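Local coordinates for NTF2 domain-containing protein (Chaetomium thermophilum, PDB 4X2H) that carries an NTF2-like fold and binds another protein chain, probably as one half of an NTF2-like heterodimer, at residues 149-154 with 176-181; 123-128 with 153-158; 24-29 with 55-60; 18-23 with 85-90. All blocks are in the same frame, centred on the assembly; numbering follows the deposited sequence.

Contact 1: 149-154 with 176-181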
loop_
_atom_site.group_PDB
_atom_site.type_symbol
_atom_site.label_atom_id
_atom_site.label_comp_id
_atom_site.label_asym_id
_atom_site.label_seq_id
_atom_site.Cartn_x
_atom_site.Cartn_y
_atom_site.Cartn_z
ATOM N N PHE B 149 8.941 8.889 -2.927
ATOM C CA PHE B 149 8.367 8.314 -1.717
ATOM C C PHE B 149 7.279 7.328 -2.050
ATOM O O PHE B 149 6.629 7.410 -3.094
ATOM C CB PHE B 149 7.827 9.390 -0.760
ATOM C CG PHE B 149 6.466 9.926 -1.117
ATOM C CD1 PHE B 149 6.339 11.041 -1.920
ATOM C CD2 PHE B 149 5.313 9.344 -0.606
ATOM C CE1 PHE B 149 5.097 11.554 -2.244
ATOM C CE2 PHE B 149 4.065 9.850 -0.925
ATOM C CZ PHE B 149 3.958 10.963 -1.744
ATOM N N ASN B 150 7.128 6.375 -1.143
ATOM C CA ASN B 150 6.089 5.374 -1.200
ATOM C C ASN B 150 5.512 5.228 0.201
ATOM O O ASN B 150 6.230 4.888 1.142
ATOM C CB ASN B 150 6.647 4.047 -1.725
ATOM C CG ASN B 150 5.640 2.922 -1.667
ATOM O OD1 ASN B 150 5.941 1.837 -1.178
ATOM N ND2 ASN B 150 4.438 3.174 -2.167
ATOM N N ASP B 151 4.226 5.546 0.328
ATOM C CA ASP B 151 3.482 5.424 1.577
ATOM C C ASP B 151 2.498 4.273 1.459
ATOM O O ASP B 151 1.866 4.115 0.422
ATOM C CB ASP B 151 2.702 6.714 1.882
ATOM C CG ASP B 151 3.377 7.603 2.913
ATOM O OD1 ASP B 151 4.096 7.092 3.796
ATOM O OD2 ASP B 151 3.156 8.836 2.849
ATOM N N VAL B 152 2.368 3.468 2.507
ATOM C CA VAL B 152 1.261 2.527 2.579
ATOM C C VAL B 152 0.528 2.716 3.900
ATOM O O VAL B 152 1.139 2.979 4.935
ATOM C CB VAL B 152 1.712 1.049 2.416
ATOM C CG1 VAL B 152 2.250 0.810 1.001
ATOM C CG2 VAL B 152 2.718 0.650 3.486
ATOM N N PHE B 153 -0.795 2.615 3.834
ATOM C CA PHE B 153 -1.660 2.800 4.992
ATOM C C PHE B 153 -2.654 1.670 5.088
ATOM O O PHE B 153 -3.137 1.176 4.068
ATOM C CB PHE B 153 -2.460 4.102 4.911
ATOM C CG PHE B 153 -1.632 5.339 4.757
ATOM C CD1 PHE B 153 -1.319 5.822 3.500
ATOM C CD2 PHE B 153 -1.215 6.053 5.870
ATOM C CE1 PHE B 153 -0.595 6.974 3.353
ATOM C CE2 PHE B 153 -0.482 7.206 5.728
ATOM C CZ PHE B 153 -0.169 7.672 4.470
ATOM N N ILE B 154 -2.978 1.279 6.314
ATOM C CA ILE B 154 -4.198 0.530 6.551
ATOM C C ILE B 154 -5.203 1.480 7.191
ATOM O O ILE B 154 -4.953 2.052 8.255
ATOM C CB ILE B 154 -3.969 -0.707 7.427
ATOM C CG1 ILE B 154 -3.076 -1.698 6.682
ATOM C CG2 ILE B 154 -5.302 -1.372 7.758
ATOM C CD1 ILE B 154 -2.602 -2.861 7.523
ATOM N N ALA B 176 -4.668 3.006 10.868
ATOM C CA ALA B 176 -4.337 1.974 11.850
ATOM C C ALA B 176 -2.886 1.531 11.709
ATOM O O ALA B 176 -2.241 1.168 12.692
ATOM C CB ALA B 176 -5.258 0.788 11.693
ATOM N N SER B 177 -2.397 1.539 10.473
ATOM C CA SER B 177 -0.996 1.237 10.171
ATOM C C SER B 177 -0.497 2.185 9.098
ATOM O O SER B 177 -1.266 2.619 8.238
ATOM C CB SER B 177 -0.811 -0.210 9.699
ATOM O OG SER B 177 -1.078 -1.141 10.728
ATOM N N HIS B 178 0.796 2.482 9.146
ATOM C CA HIS B 178 1.413 3.412 8.222
ATOM C C HIS B 178 2.879 3.057 8.071
ATOM O O HIS B 178 3.590 2.959 9.066
ATOM C CB HIS B 178 1.258 4.848 8.725
ATOM C CG HIS B 178 1.976 5.869 7.900
ATOM N ND1 HIS B 178 2.328 7.104 8.397
ATOM C CD2 HIS B 178 2.401 5.847 6.615
ATOM C CE1 HIS B 178 2.942 7.800 7.455
ATOM N NE2 HIS B 178 3.001 7.058 6.365
ATOM N N LYS B 179 3.311 2.835 6.833
ATOM C CA LYS B 179 4.729 2.699 6.525
ATOM C C LYS B 179 5.128 3.731 5.491
ATOM O O LYS B 179 4.519 3.833 4.425
ATOM C CB LYS B 179 5.072 1.308 6.002
ATOM C CG LYS B 179 4.647 0.174 6.897
ATOM C CD LYS B 179 4.999 -1.154 6.253
ATOM C CE LYS B 179 4.659 -2.326 7.149
ATOM N NZ LYS B 179 5.330 -2.219 8.473
ATOM N N TYR B 180 6.173 4.478 5.820
ATOM C CA TYR B 180 6.705 5.511 4.946
ATOM C C TYR B 180 8.091 5.123 4.478
ATOM O O TYR B 180 8.916 4.672 5.273
ATOM C CB TYR B 180 6.742 6.845 5.684
ATOM C CG TYR B 180 7.425 7.972 4.949
ATOM C CD1 TYR B 180 8.796 8.157 5.046
ATOM C CD2 TYR B 180 6.694 8.868 4.188
ATOM C CE1 TYR B 180 9.421 9.199 4.394
ATOM C CE2 TYR B 180 7.309 9.916 3.531
ATOM C CZ TYR B 180 8.668 10.075 3.636
ATOM O OH TYR B 180 9.274 11.123 2.981
ATOM N N ARG B 181 8.330 5.294 3.182
ATOM C CA ARG B 181 9.652 5.112 2.600
ATOM C C ARG B 181 9.942 6.231 1.620
ATOM O O ARG B 181 9.105 6.573 0.787
ATOM C CB ARG B 181 9.766 3.762 1.892
ATOM C CG ARG B 181 10.060 2.600 2.821
ATOM C CD ARG B 181 11.520 2.629 3.277
ATOM N NE ARG B 181 11.812 1.595 4.264
ATOM C CZ ARG B 181 12.956 1.511 4.935
ATOM N NH1 ARG B 181 13.918 2.404 4.730
ATOM N NH2 ARG B 181 13.139 0.535 5.812
HETATM O O HOH W 1 6.337 2.482 2.581
#
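The antiparallel ladder between 149-154 and 176-181 lies in the curved sheet of the NTF2-like fold, and its side-chain contacts are carried by F153, H178, D151 and Y180. The strand axes run 174° apart in direction, 4.6 Å from each other at closest approach. Paired backbone bonds link N150 with R181, V152 with K179 and I154 with S177; V152 N to K179 O is typical at 2.9 Å. The regular pattern ends in a classic beta bulge, where A176 and S177 both face I154: A176 N meets I154 O at 2.8 Å, whereas S177 N reaches the same oxygen only weakly.

On the face bearing F153 and H178 the two rings form an offset stack, centroids 4.4 Å apart and planes 19° from parallel, with F153 CE2 over one face of the imidazole. H178 has CG anti to the backbone N (chi1 175°), which lays its ring beside that of F153 and carries NE2 to D151. NE2 donates to D151 OD1 at 2.8 Å, with the oxygen in the imidazole plane but approached from above the carboxylate plane. The same OD1 sits 3.2 Å from Y180 CD2, at the edge of the tyrosine ring, while OD2 bonds to Y16 OH. On the reverse face V152 CG2 packs 3.5 Å from K179 CB.

Around the ladder, helix 3-20 lies over the F153 face, contributing F11, Y15 and Y16. Strands 122-135 and 45-48 flank it within the sheet, and the chain of another protein meets the face that carries N150, K179 and R181.

Contact 2: 123-128 with 153-158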
loop_
_atom_site.group_PDB
_atom_site.type_symbol
_atom_site.label_atom_id
_atom_site.label_comp_id
_atom_site.label_asym_id
_atom_site.label_seq_id
_atom_site.Cartn_x
_atom_site.Cartn_y
_atom_site.Cartn_z
ATOM N N MET B 123 -9.163 -0.799 4.597
ATOM C CA MET B 123 -8.506 -0.592 3.311
ATOM C C MET B 123 -6.992 -0.611 3.400
ATOM O O MET B 123 -6.405 -0.117 4.362
ATOM C CB MET B 123 -8.954 0.737 2.705
ATOM C CG MET B 123 -10.390 0.720 2.209
ATOM S SD MET B 123 -11.045 2.362 1.869
ATOM C CE MET B 123 -11.165 3.033 3.528
ATOM N N ALA B 124 -6.381 -1.194 2.375
ATOM C CA ALA B 124 -4.940 -1.106 2.147
ATOM C C ALA B 124 -4.688 -0.071 1.063
ATOM O O ALA B 124 -5.062 -0.272 -0.090
ATOM C CB ALA B 124 -4.375 -2.455 1.745
ATOM N N LEU B 125 -4.067 1.040 1.447
ATOM C CA LEU B 125 -3.816 2.157 0.543
ATOM C C LEU B 125 -2.328 2.293 0.273
ATOM O O LEU B 125 -1.535 2.287 1.207
ATOM C CB LEU B 125 -4.362 3.454 1.147
ATOM C CG LEU B 125 -4.000 4.770 0.453
ATOM C CD1 LEU B 125 -4.661 4.859 -0.911
ATOM C CD2 LEU B 125 -4.392 5.951 1.329
ATOM N N THR B 126 -1.953 2.404 -0.997
ATOM C CA THR B 126 -0.570 2.702 -1.359
ATOM C C THR B 126 -0.525 4.020 -2.125
ATOM O O THR B 126 -1.388 4.294 -2.962
ATOM C CB THR B 126 0.068 1.570 -2.197
ATOM O OG1 THR B 126 1.423 1.910 -2.505
ATOM C CG2 THR B 126 -0.701 1.330 -3.488
ATOM N N VAL B 127 0.474 4.839 -1.808
ATOM C CA VAL B 127 0.622 6.162 -2.401
ATOM C C VAL B 127 2.067 6.350 -2.794
ATOM O O VAL B 127 2.966 6.016 -2.026
ATOM C CB VAL B 127 0.220 7.292 -1.434
ATOM C CG1 VAL B 127 0.293 8.642 -2.135
ATOM C CG2 VAL B 127 -1.176 7.050 -0.862
ATOM N N SER B 128 2.292 6.896 -3.980
ATOM C CA SER B 128 3.648 7.153 -4.437
ATOM C C SER B 128 3.743 8.528 -5.073
ATOM O O SER B 128 2.764 9.062 -5.594
ATOM C CB SER B 128 4.097 6.073 -5.424
ATOM O OG SER B 128 4.190 4.813 -4.774
ATOM N N PHE B 153 -0.795 2.615 3.834
ATOM C CA PHE B 153 -1.660 2.800 4.992
ATOM C C PHE B 153 -2.654 1.670 5.088
ATOM O O PHE B 153 -3.137 1.176 4.068
ATOM C CB PHE B 153 -2.460 4.102 4.911
ATOM C CG PHE B 153 -1.632 5.339 4.757
ATOM C CD1 PHE B 153 -1.319 5.822 3.500
ATOM C CD2 PHE B 153 -1.215 6.053 5.870
ATOM C CE1 PHE B 153 -0.595 6.974 3.353
ATOM C CE2 PHE B 153 -0.482 7.206 5.728
ATOM C CZ PHE B 153 -0.169 7.672 4.470
ATOM N N ILE B 154 -2.978 1.279 6.314
ATOM C CA ILE B 154 -4.198 0.530 6.551
ATOM C C ILE B 154 -5.203 1.480 7.191
ATOM O O ILE B 154 -4.953 2.052 8.255
ATOM C CB ILE B 154 -3.969 -0.707 7.427
ATOM C CG1 ILE B 154 -3.076 -1.698 6.682
ATOM C CG2 ILE B 154 -5.302 -1.372 7.758
ATOM C CD1 ILE B 154 -2.602 -2.861 7.523
ATOM N N LEU B 155 -6.330 1.664 6.518
ATOM C CA LEU B 155 -7.375 2.554 6.999
ATOM C C LEU B 155 -8.550 1.770 7.555
ATOM O O LEU B 155 -8.929 0.747 6.990
ATOM C CB LEU B 155 -7.854 3.466 5.880
ATOM C CG LEU B 155 -6.803 4.368 5.239
ATOM C CD1 LEU B 155 -7.413 5.058 4.043
ATOM C CD2 LEU B 155 -6.266 5.391 6.237
ATOM N N VAL B 156 -9.121 2.261 8.654
ATOM C CA VAL B 156 -10.301 1.644 9.266
ATOM C C VAL B 156 -11.396 2.698 9.467
ATOM O O VAL B 156 -11.116 3.900 9.483
ATOM C CB VAL B 156 -9.961 0.968 10.617
ATOM C CG1 VAL B 156 -9.027 -0.220 10.408
ATOM C CG2 VAL B 156 -9.347 1.963 11.588
ATOM N N PRO B 157 -12.659 2.256 9.593
ATOM C CA PRO B 157 -13.770 3.202 9.751
ATOM C C PRO B 157 -13.665 4.060 11.009
ATOM O O PRO B 157 -13.290 3.551 12.066
ATOM C CB PRO B 157 -14.998 2.290 9.837
ATOM C CG PRO B 157 -14.594 1.025 9.202
ATOM C CD PRO B 157 -13.133 0.867 9.484
ATOM N N ASN B 158 -13.990 5.342 10.890
ATOM C CA ASN B 158 -14.160 6.199 12.060
ATOM C C ASN B 158 -15.612 6.142 12.502
ATOM O O ASN B 158 -16.466 6.821 11.932
ATOM C CB ASN B 158 -13.752 7.644 11.759
ATOM C CG ASN B 158 -13.790 8.532 12.997
ATOM O OD1 ASN B 158 -14.338 8.154 14.039
ATOM N ND2 ASN B 158 -13.217 9.723 12.884
#
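M123 and L125 pair with L155 and F153 in the antiparallel beta hairpin of strands 122-135 and 145-157, inside the NTF2-like sheet. The tight part consists of two hydrogen-bonded pairs. L125 N gives F153 O a nearly straight bond (177° at the hydrogen) and takes part in a mutual pair completed by F153 N to L125 O at 2.7 Å; M123 and L155 are joined likewise. Over these bonds an apolar layer forms. With chi1 at 171°, the L125 branch is carried opposite its backbone N and lies alongside F153, pointing the same way, with CD2 3.8 Å from CD1 of the F153 ring. That CD2 also lies 4.2 Å from L155 CD1, and V127 CG2 approaches the edge of the F153 ring. F11 and V12 of helix 3-20 close over L125.

The opposite face is looser between the segments. A124 and I154 form a non-hydrogen-bonded pair there, and the small methyl of A124 comes no nearer than 4.5 Å to the other segment. It is not a solvent side, since another protein chain packs on both residues. The segments diverge, their axes at 141°. At the first pair, the M123 chain bends at its last torsion and brings CE to 4.1 Å from L155 CB.

Contact 3: 24-29 with 55-60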
loop_
_atom_site.group_PDB
_atom_site.type_symbol
_atom_site.label_atom_id
_atom_site.label_comp_id
_atom_site.label_asym_id
_atom_site.label_seq_id
_atom_site.Cartn_x
_atom_site.Cartn_y
_atom_site.Cartn_z
ATOM N N PRO B 24 -0.599 19.424 11.428
ATOM C CA PRO B 24 -0.446 18.064 11.962
ATOM C C PRO B 24 -1.375 17.043 11.309
ATOM O O PRO B 24 -2.491 17.389 10.914
ATOM C CB PRO B 24 -0.786 18.232 13.446
ATOM C CG PRO B 24 -1.706 19.397 13.485
ATOM C CD PRO B 24 -1.253 20.326 12.394
ATOM N N VAL B 25 -0.913 15.799 11.202
ATOM C CA VAL B 25 -1.736 14.715 10.665
ATOM C C VAL B 25 -2.141 13.709 11.745
ATOM O O VAL B 25 -2.798 12.719 11.446
ATOM C CB VAL B 25 -1.011 13.960 9.526
ATOM C CG1 VAL B 25 -0.835 14.863 8.315
ATOM C CG2 VAL B 25 0.335 13.415 9.992
ATOM N N ALA B 26 -1.769 13.973 12.995
ATOM C CA ALA B 26 -2.019 13.027 14.085
ATOM C C ALA B 26 -3.508 12.719 14.271
ATOM O O ALA B 26 -3.875 11.625 14.707
ATOM C CB ALA B 26 -1.431 13.560 15.384
ATOM N N SER B 27 -4.364 13.677 13.936
ATOM C CA SER B 27 -5.803 13.488 14.088
ATOM C C SER B 27 -6.344 12.455 13.097
ATOM O O SER B 27 -7.481 11.995 13.232
ATOM C CB SER B 27 -6.542 14.815 13.912
ATOM O OG SER B 27 -6.554 15.217 12.556
ATOM N N GLY B 28 -5.528 12.087 12.114
ATOM C CA GLY B 28 -5.923 11.102 11.120
ATOM C C GLY B 28 -5.628 9.666 11.525
ATOM O O GLY B 28 -5.907 8.737 10.767
ATOM N N TYR B 29 -5.064 9.483 12.717
ATOM C CA TYR B 29 -4.702 8.153 13.220
ATOM C C TYR B 29 -5.693 7.651 14.265
ATOM O O TYR B 29 -6.418 8.442 14.868
ATOM C CB TYR B 29 -3.297 8.180 13.814
ATOM C CG TYR B 29 -2.216 8.410 12.789
ATOM C CD1 TYR B 29 -1.987 9.677 12.268
ATOM C CD2 TYR B 29 -1.427 7.362 12.334
ATOM C CE1 TYR B 29 -1.005 9.897 11.335
ATOM C CE2 TYR B 29 -0.433 7.577 11.392
ATOM C CZ TYR B 29 -0.236 8.846 10.896
ATOM O OH TYR B 29 0.742 9.074 9.964
ATOM N N THR B 55 4.264 7.103 18.337
ATOM C CA THR B 55 3.007 7.847 18.254
ATOM C C THR B 55 2.928 8.751 17.023
ATOM O O THR B 55 3.955 9.172 16.490
ATOM C CB THR B 55 2.799 8.730 19.500
ATOM O OG1 THR B 55 3.849 9.704 19.576
ATOM C CG2 THR B 55 2.787 7.888 20.767
ATOM N N PRO B 56 1.697 9.063 16.577
ATOM C CA PRO B 56 1.466 10.026 15.493
ATOM C C PRO B 56 2.030 11.402 15.820
ATOM O O PRO B 56 2.458 12.131 14.921
ATOM C CB PRO B 56 -0.066 10.084 15.389
ATOM C CG PRO B 56 -0.546 8.836 15.988
ATOM C CD PRO B 56 0.437 8.464 17.049
ATOM N N GLU B 57 2.017 11.754 17.102
ATOM C CA GLU B 57 2.550 13.036 17.551
ATOM C C GLU B 57 4.043 13.145 17.264
ATOM O O GLU B 57 4.531 14.203 16.860
ATOM C CB GLU B 57 2.296 13.235 19.049
ATOM C CG GLU B 57 0.863 13.637 19.399
ATOM C CD GLU B 57 -0.131 12.490 19.298
ATOM O OE1 GLU B 57 -1.349 12.768 19.326
ATOM O OE2 GLU B 57 0.292 11.316 19.200
ATOM N N GLU B 58 4.770 12.051 17.472
ATOM C CA GLU B 58 6.203 12.045 17.206
ATOM C C GLU B 58 6.462 12.167 15.708
ATOM O O GLU B 58 7.381 12.868 15.282
ATOM C CB GLU B 58 6.860 10.777 17.759
ATOM C CG GLU B 58 8.368 10.745 17.546
ATOM C CD GLU B 58 9.039 9.547 18.190
ATOM O OE1 GLU B 58 10.232 9.315 17.897
ATOM O OE2 GLU B 58 8.383 8.841 18.988
ATOM N N TRP B 59 5.645 11.488 14.911
ATOM C CA TRP B 59 5.730 11.585 13.458
ATOM C C TRP B 59 5.525 13.029 13.002
ATOM O O TRP B 59 6.246 13.511 12.133
ATOM C CB TRP B 59 4.706 10.639 12.821
ATOM C CG TRP B 59 4.476 10.790 11.337
ATOM C CD1 TRP B 59 3.264 10.823 10.707
ATOM C CD2 TRP B 59 5.465 10.903 10.302
ATOM N NE1 TRP B 59 3.434 10.952 9.353
ATOM C CE2 TRP B 59 4.776 11.002 9.076
ATOM C CE3 TRP B 59 6.863 10.928 10.293
ATOM C CZ2 TRP B 59 5.434 11.132 7.858
ATOM C CZ3 TRP B 59 7.516 11.065 9.080
ATOM C CH2 TRP B 59 6.803 11.156 7.880
ATOM N N ASP B 60 4.562 13.730 13.599
ATOM C CA ASP B 60 4.368 15.149 13.297
ATOM C C ASP B 60 5.628 15.959 13.623
ATOM O O ASP B 60 6.000 16.881 12.888
ATOM C CB ASP B 60 3.168 15.710 14.070
ATOM C CG ASP B 60 1.852 15.561 13.311
ATOM O OD1 ASP B 60 1.858 15.673 12.066
ATOM O OD2 ASP B 60 0.805 15.344 13.962
#
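D60 and P56, on the first turns of helix 56-66, hold the loop 24-29 that follows helix 3-20 in the NTF2-like domain. The polar part rests on one carboxylate. V25 N donates to D60 OD1 at 2.9 Å, nearly straight (166°) and on the syn lone pair, while A26 N makes a weak, bent bond to D60 OD2. The helix start is itself capped, T55 OG1 accepting from E58 N.

The apolar part centres on P56. Y29 turns CG away from its own carbonyl carbon (chi1 -67°), placing its ring against the proline: P56 CB stands over one face in a CH-pi contact, 4.0 Å from the Y29 centroid. The methyl of A26 touches the same P56 CB at 3.7 Å. V25 CG2 lies 4.0 Å from W59 CD1.

Aromatic ends complete the contact. Y29 and W59 cross at about a right angle, Y29 OH being 3.2 Å from W59 CD1; the hydroxyl bonds to H178 ND1, and W59 NE1 to Y15 OH. Replacing Y29 with an alanine would probably strip P56 of its aromatic cover and leave H178 ND1 without its hydroxyl partner.

Two successive amide N-H groups thus face the two oxygens of a buried carboxylate, an arrangement likely to offset its charge and to fix the loop's direction against the helix.

Contact 4: 18-23 with 85-90; sequences QINENK and VRYDVD
N20, in the last turn of helix 3-20, clamps the backbone of Y87 on strand 83-96, an edge strand of the NTF2-like sheet within this chain. Two bonds make the clamp: Y87 N donates to N20 OD1 at 2.8 Å, and N20 ND2 donates to Y87 O at 2.9 Å, each in the carbonyl plane and on a lone pair. A chi1 of -74°, with CG beside the backbone N of N20, sends the amide across to the strand. One side-chain amide therefore serves both polar groups of a residue much as a neighbouring strand would, while R86 and D88 bond by their backbones to strand 122-135. A leucine in place of N20 is likely to leave the N-H and C=O of Y87 without these partners and the helix end less firmly tied to the strand.

Beside the clamp, I19 CG2 packs 3.6 Å from Y87 CD1; L63 of helix 56-66 touches both side chains. Y87 OH continues outward to Y180 OH and to Q66.

Further out, each segment has its own internal bonds. R86 grips D88 in a side-on salt bridge, NE to OD1 and NH2 to OD2. On the helix side, N22 with positive phi (60°) is the C-prime residue of a Schellman motif, in which N22 N bonds to I19 O and K23 N reaches back to Q18 O at 2.7 Å.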
loop_
_atom_site.group_PDB
_atom_site.type_symbol
_atom_site.label_atom_id
_atom_site.label_comp_id
_atom_site.label_asym_id
_atom_site.label_seq_id
_atom_site.Cartn_x
_atom_site.Cartn_y
_atom_site.Cartn_z
ATOM N N GLN B 18 -2.162 18.582 4.606
ATOM C CA GLN B 18 -1.737 18.967 5.953
ATOM C C GLN B 18 -0.217 19.108 6.002
ATOM O O GLN B 18 0.310 20.108 6.490
ATOM C CB GLN B 18 -2.189 17.945 7.006
ATOM C CG GLN B 18 -3.694 17.687 7.086
ATOM C CD GLN B 18 -4.532 18.938 6.882
ATOM O OE1 GLN B 18 -5.182 19.109 5.846
ATOM N NE2 GLN B 18 -4.524 19.818 7.870
ATOM N N ILE B 19 0.482 18.103 5.488
ATOM C CA ILE B 19 1.933 18.101 5.520
ATOM C C ILE B 19 2.463 19.304 4.750
ATOM O O ILE B 19 3.297 20.049 5.258
ATOM C CB ILE B 19 2.501 16.793 4.944
ATOM C CG1 ILE B 19 2.051 15.616 5.821
ATOM C CG2 ILE B 19 4.031 16.852 4.866
ATOM C CD1 ILE B 19 2.487 14.249 5.335
ATOM N N ASN B 20 1.955 19.516 3.540
ATOM C CA ASN B 20 2.412 20.629 2.710
ATOM C C ASN B 20 2.048 22.006 3.265
ATOM O O ASN B 20 2.661 23.003 2.890
ATOM C CB ASN B 20 1.856 20.491 1.292
ATOM C CG ASN B 20 2.554 19.407 0.496
ATOM O OD1 ASN B 20 3.728 19.114 0.721
ATOM N ND2 ASN B 20 1.838 18.815 -0.452
ATOM N N GLU B 21 1.049 22.066 4.144
ATOM C CA GLU B 21 0.669 23.331 4.769
ATOM C C GLU B 21 1.209 23.436 6.198
ATOM O O GLU B 21 0.808 24.317 6.953
ATOM C CB GLU B 21 -0.854 23.493 4.753
ATOM C CG GLU B 21 -1.425 23.622 3.348
ATOM C CD GLU B 21 -2.917 23.877 3.330
ATOM O OE1 GLU B 21 -3.554 23.811 4.403
ATOM O OE2 GLU B 21 -3.451 24.143 2.234
ATOM N N ASN B 22 2.131 22.542 6.547
ATOM C CA ASN B 22 2.768 22.538 7.864
ATOM C C ASN B 22 1.763 22.361 8.997
ATOM O O ASN B 22 1.870 23.000 10.044
ATOM C CB ASN B 22 3.561 23.824 8.074
ATOM C CG ASN B 22 4.617 24.030 7.010
ATOM O OD1 ASN B 22 5.215 23.070 6.523
ATOM N ND2 ASN B 22 4.844 25.283 6.635
ATOM N N LYS B 23 0.789 21.487 8.772
ATOM C CA LYS B 23 -0.233 21.191 9.769
ATOM C C LYS B 23 -0.093 19.741 10.228
ATOM O O LYS B 23 0.472 18.919 9.512
ATOM C CB LYS B 23 -1.622 21.451 9.193
ATOM C CG LYS B 23 -1.911 22.928 8.960
ATOM C CD LYS B 23 -3.154 23.129 8.112
ATOM C CE LYS B 23 -3.438 24.608 7.896
ATOM N NZ LYS B 23 -4.460 24.819 6.835
ATOM N N VAL B 85 10.107 21.786 2.146
ATOM C CA VAL B 85 9.703 20.427 1.771
ATOM C C VAL B 85 8.341 20.438 1.098
ATOM O O VAL B 85 7.420 21.085 1.579
ATOM C CB VAL B 85 9.635 19.486 2.997
ATOM C CG1 VAL B 85 9.278 18.068 2.566
ATOM C CG2 VAL B 85 10.950 19.491 3.763
ATOM N N ARG B 86 8.212 19.707 -0.006
ATOM C CA ARG B 86 6.929 19.592 -0.695
ATOM C C ARG B 86 6.715 18.171 -1.189
ATOM O O ARG B 86 7.566 17.616 -1.881
ATOM C CB ARG B 86 6.846 20.567 -1.873
ATOM C CG ARG B 86 5.445 20.662 -2.478
ATOM C CD ARG B 86 5.404 21.555 -3.710
ATOM N NE ARG B 86 5.699 20.844 -4.959
ATOM C CZ ARG B 86 6.705 21.131 -5.787
ATOM N NH1 ARG B 86 7.563 22.109 -5.519
ATOM N NH2 ARG B 86 6.863 20.424 -6.899
ATOM N N TYR B 87 5.573 17.590 -0.816
ATOM C CA TYR B 87 5.168 16.284 -1.317
ATOM C C TYR B 87 4.216 16.420 -2.495
ATOM O O TYR B 87 3.200 17.108 -2.404
ATOM C CB TYR B 87 4.502 15.466 -0.204
ATOM C CG TYR B 87 5.467 14.998 0.859
ATOM C CD1 TYR B 87 5.866 15.843 1.886
ATOM C CD2 TYR B 87 5.982 13.711 0.835
ATOM C CE1 TYR B 87 6.754 15.413 2.856
ATOM C CE2 TYR B 87 6.865 13.278 1.798
ATOM C CZ TYR B 87 7.249 14.132 2.805
ATOM O OH TYR B 87 8.132 13.706 3.768
ATOM N N ASP B 88 4.549 15.748 -3.592
ATOM C CA ASP B 88 3.707 15.699 -4.782
ATOM C C ASP B 88 3.249 14.272 -5.002
ATOM O O ASP B 88 4.076 13.394 -5.224
ATOM C CB ASP B 88 4.466 16.185 -6.022
ATOM C CG ASP B 88 4.630 17.692 -6.070
ATOM O OD1 ASP B 88 4.258 18.377 -5.095
ATOM O OD2 ASP B 88 5.149 18.190 -7.094
ATOM N N VAL B 89 1.940 14.037 -4.934
ATOM C CA VAL B 89 1.400 12.703 -5.150
ATOM C C VAL B 89 1.253 12.431 -6.642
ATOM O O VAL B 89 0.665 13.232 -7.371
ATOM C CB VAL B 89 0.032 12.528 -4.457
ATOM C CG1 VAL B 89 -0.550 11.157 -4.755
ATOM C CG2 VAL B 89 0.175 12.731 -2.963
ATOM N N ASP B 90 1.786 11.295 -7.083
ATOM C CA ASP B 90 1.747 10.909 -8.491
ATOM C C ASP B 90 0.710 9.826 -8.750
ATOM O O ASP B 90 0.124 9.762 -9.829
ATOM C CB ASP B 90 3.124 10.420 -8.948
ATOM C CG ASP B 90 4.114 11.554 -9.146
ATOM O OD1 ASP B 90 3.702 12.642 -9.599
ATOM O OD2 ASP B 90 5.312 11.351 -8.854
HETATM O O HOH W 2 5.680 19.550 2.879
#

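Contacts 1 and 2 share strand 145-157 and the residues F153 and I154, their centres about 8 Å apart; together they span three neighbouring strands of the sheet. Contact 4 adds the edge strand 83-96, which lies next to 122-135, and ties it to the end of helix 3-20. Contact 3, about 13 Å from contact 1 and 14 Å from contact 4 between centres, sets the following loop against helix 56-66. Along the chain, contact 3 is nested inside the loop closed by contact 4, and both close before contacts 1 and 2 open. The helical layer is thereby fastened to one sheet face, while the other receives a second protein chain.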